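Local coordinates for HRDC domain-containing protein (Bifidobacterium adolescentis ATCC 15703, PDB 3CYM) that is of unknown function but probably binds nucleic acids and, like relatives of ribonuclease D, may trim them as a 3'-5' exonuclease, at residues 214-217 / 218-221; 325-328 / 329-332. One frame throughout, in Å; residues are numbered along the deposited sequence.

Overall arrangement
Both contacts are tight local turns that pack on helix 231-250, a helix of the HRDC region. Contact 1 lies in the connection leading into that helix from helix 193-207, and contact 2 in the loop after helix 312-323. Their centres are about 17 Å apart, yet the turns meet directly: CH2 of W218 lies 3.6 Å from CG of P331. R238 joins them too, since W218 and P331 both pack on its side chain while it bonds to the carbonyl of E329. Contact 1 is centred about 16 Å and contact 2 about 33 Å from the centre of the chain. Neither contact includes the sodium ligands D44, E46 and D172 of the probable exonuclease site.

Contact 1 of 2, residues 214-217 / 218-221; sequences HLIP and WMHV
A short 3-10 turn built around P217 and W218 folds the connection between helices 193-207 and 231-250 back on itself, bringing H220 against H214. The two imidazoles, both exposed, arrive from opposite directions and stack face to face, with centroids 3.8 Å apart and planes only 9° from parallel. At the edge of the H220 ring, water 1 lies in plane, 2.8 Å from NE2, and it also accepts the backbone N-H of I216 at 3.0 Å. The water and the stack on H214 together help to hold the H220 ring in its orientation. The backbone bonds are those of consecutive type I-like turns: M219 N gives its hydrogen to I216 O (3.1 Å, 157°), and H220 N to P217 O (3.1 Å). Proline suits its place because it offers no N-H and its ring holds phi near the helical value the turn needs. With CG of W218 between its backbone N and carbonyl carbon (chi1 69°), the indole lies alongside the I216 side chain, whose CG1 is 3.3 Å from NE1 of W218. The broad, largely hydrocarbon indole is buried, packing on R238 and W241 of helix 231-250.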
# COMPACT_ATOMS: atom_id res chain seq x y z
N HIS A 214 -4.22 10.24 -3.11
CA HIS A 214 -4.03 11.02 -4.35
C HIS A 214 -4.72 12.38 -4.31
O HIS A 214 -5.62 12.61 -3.50
CB HIS A 214 -4.33 10.26 -5.66
CG HIS A 214 -5.00 8.93 -5.48
ND1 HIS A 214 -6.32 8.80 -5.10
CD2 HIS A 214 -4.55 7.67 -5.70
CE1 HIS A 214 -6.64 7.52 -5.07
NE2 HIS A 214 -5.59 6.81 -5.43
N LEU A 215 -4.27 13.26 -5.20
CA LEU A 215 -4.59 14.69 -5.16
C LEU A 215 -6.08 14.97 -5.05
O LEU A 215 -6.52 15.65 -4.12
CB LEU A 215 -3.98 15.40 -6.38
CG LEU A 215 -3.20 16.71 -6.19
CD1 LEU A 215 -4.11 17.91 -5.89
CD2 LEU A 215 -2.11 16.58 -5.13
N ILE A 216 -6.86 14.41 -5.98
CA ILE A 216 -8.31 14.58 -5.95
C ILE A 216 -9.03 13.21 -5.99
O ILE A 216 -9.31 12.66 -7.05
CB ILE A 216 -8.80 15.66 -6.99
CG1 ILE A 216 -10.27 16.01 -6.78
CG2 ILE A 216 -8.47 15.28 -8.44
CD1 ILE A 216 -10.57 17.49 -7.04
N PRO A 217 -9.28 12.64 -4.79
CA PRO A 217 -9.82 11.30 -4.60
C PRO A 217 -11.07 10.91 -5.41
O PRO A 217 -11.09 9.82 -6.00
CB PRO A 217 -10.09 11.26 -3.09
CG PRO A 217 -9.04 12.14 -2.53
CD PRO A 217 -9.00 13.29 -3.50
N TRP A 218 -12.07 11.80 -5.48
CA TRP A 218 -13.32 11.49 -6.19
C TRP A 218 -13.16 11.24 -7.70
O TRP A 218 -14.05 10.70 -8.34
CB TRP A 218 -14.40 12.55 -5.93
CG TRP A 218 -14.16 13.91 -6.52
CD1 TRP A 218 -13.64 15.00 -5.88
CD2 TRP A 218 -14.47 14.35 -7.86
NE1 TRP A 218 -13.60 16.08 -6.73
CE2 TRP A 218 -14.09 15.71 -7.95
CE3 TRP A 218 -15.02 13.73 -8.99
CZ2 TRP A 218 -14.24 16.46 -9.13
CZ3 TRP A 218 -15.17 14.47 -10.16
CH2 TRP A 218 -14.78 15.82 -10.22
N MET A 219 -12.02 11.65 -8.24
CA MET A 219 -11.76 11.56 -9.68
C MET A 219 -11.38 10.13 -10.06
O MET A 219 -11.25 9.80 -11.25
CB MET A 219 -10.65 12.55 -10.06
CG MET A 219 -10.69 13.05 -11.49
SD MET A 219 -12.18 13.95 -11.92
CE MET A 219 -11.81 14.35 -13.63
N HIS A 220 -11.24 9.27 -9.05
CA HIS A 220 -10.76 7.90 -9.22
C HIS A 220 -11.89 6.87 -9.26
O HIS A 220 -11.77 5.77 -8.73
CB HIS A 220 -9.71 7.58 -8.16
CG HIS A 220 -8.43 8.32 -8.36
ND1 HIS A 220 -7.30 7.73 -8.87
CD2 HIS A 220 -8.12 9.63 -8.17
CE1 HIS A 220 -6.34 8.63 -8.97
NE2 HIS A 220 -6.81 9.79 -8.55
N VAL A 221 -12.99 7.26 -9.90
CA VAL A 221 -14.10 6.38 -10.21
C VAL A 221 -13.77 5.78 -11.57
O VAL A 221 -13.40 6.50 -12.49
CB VAL A 221 -15.41 7.19 -10.28
CG1 VAL A 221 -16.55 6.37 -10.84
CG2 VAL A 221 -15.77 7.77 -8.90
O HOH W 1 -5.93 12.37 -7.91

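Contact 2 of 2, residues 325-328 / 329-332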
# COMPACT_ATOMS: atom_id res chain seq x y z
N LEU A 325 -26.84 22.53 -8.19
CA LEU A 325 -25.63 23.34 -8.14
C LEU A 325 -25.58 24.38 -9.25
O LEU A 325 -25.90 24.07 -10.39
CB LEU A 325 -24.38 22.46 -8.26
CG LEU A 325 -23.78 21.82 -7.02
CD1 LEU A 325 -22.45 21.21 -7.41
CD2 LEU A 325 -23.58 22.84 -5.93
N PRO A 326 -25.16 25.62 -8.91
CA PRO A 326 -24.88 26.63 -9.93
C PRO A 326 -23.73 26.14 -10.80
O PRO A 326 -22.76 25.58 -10.28
CB PRO A 326 -24.44 27.85 -9.10
CG PRO A 326 -24.98 27.61 -7.73
CD PRO A 326 -24.92 26.13 -7.54
N PRO A 327 -23.84 26.31 -12.14
CA PRO A 327 -22.82 25.90 -13.10
C PRO A 327 -21.40 26.39 -12.79
O PRO A 327 -20.43 25.73 -13.16
CB PRO A 327 -23.32 26.50 -14.42
CG PRO A 327 -24.79 26.55 -14.25
CD PRO A 327 -25.02 26.89 -12.81
N SER A 328 -21.29 27.50 -12.08
CA SER A 328 -20.01 28.07 -11.67
C SER A 328 -19.39 27.32 -10.49
O SER A 328 -18.32 27.70 -10.00
CB SER A 328 -20.19 29.55 -11.33
OG SER A 328 -21.06 29.74 -10.22
N GLU A 329 -20.05 26.25 -10.03
CA GLU A 329 -19.52 25.43 -8.94
C GLU A 329 -19.13 24.03 -9.39
O GLU A 329 -18.52 23.28 -8.62
CB GLU A 329 -20.49 25.37 -7.77
CG GLU A 329 -20.44 26.59 -6.88
CD GLU A 329 -21.36 26.48 -5.68
OE1 GLU A 329 -21.11 25.61 -4.82
OE2 GLU A 329 -22.32 27.27 -5.60
N TRP A 330 -19.47 23.68 -10.63
CA TRP A 330 -19.04 22.43 -11.25
C TRP A 330 -17.52 22.42 -11.38
O TRP A 330 -16.92 23.44 -11.73
CB TRP A 330 -19.65 22.25 -12.64
CG TRP A 330 -21.15 22.28 -12.71
CD1 TRP A 330 -22.03 22.08 -11.69
CD2 TRP A 330 -21.94 22.50 -13.89
NE1 TRP A 330 -23.33 22.18 -12.15
CE2 TRP A 330 -23.30 22.43 -13.50
CE3 TRP A 330 -21.63 22.74 -15.24
CZ2 TRP A 330 -24.35 22.61 -14.41
CZ3 TRP A 330 -22.68 22.92 -16.14
CH2 TRP A 330 -24.02 22.85 -15.72
N PRO A 331 -16.89 21.27 -11.11
CA PRO A 331 -15.45 21.12 -11.27
C PRO A 331 -15.08 21.00 -12.75
O PRO A 331 -15.96 20.80 -13.58
CB PRO A 331 -15.17 19.80 -10.54
CG PRO A 331 -16.41 19.02 -10.75
CD PRO A 331 -17.52 20.02 -10.63
N ASP A 332 -13.78 21.14 -13.05
CA ASP A 332 -13.27 21.12 -14.43
C ASP A 332 -13.39 19.75 -15.11
O ASP A 332 -12.40 19.14 -15.51
CB ASP A 332 -11.81 21.60 -14.46
CG ASP A 332 -11.61 22.92 -13.75
OD1 ASP A 332 -12.21 23.93 -14.17
OD2 ASP A 332 -10.83 22.95 -12.77
O HOH W 2 -25.95 21.65 -11.22
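W330 sets CG opposite its own carbonyl carbon (chi1 -57°), and a chi2 of -20° then swings the indole back over P327. CA of P327 sits above the five-membered ring, 3.6 Å from its centroid and 17° off the normal, a CH-pi contact. The pyrrolidine continues along the same face, its CB reaching CH2 of W330 at 3.9 Å. Two successive beta turns make this possible. E329 N donates to P326 O at 2.8 Å, and W330 N makes a weak bond to P327 O at 3.4 Å. P327, with no N-H and a ring-restricted phi, fits the first corner of the opening turn, and S328 takes the second. E329 extends alongside P326, its OE2 3.4 Å from CG of that ring. The loop rests on helix 231-250, where W330 packs on Q232 and A235, and R238 binds the carbonyl of E329. Water 2 lies in the indole plane at its edge, 2.8 Å from NE1 of W330 and 2.6 Å from O of L325. The tryptophan is therefore gripped twice: its face receives the CA-H of P327, a carbon probably polarised by the neighbouring amide groups, while its indole N-H is taken up by a water that in turn donates to the carbonyl of L325.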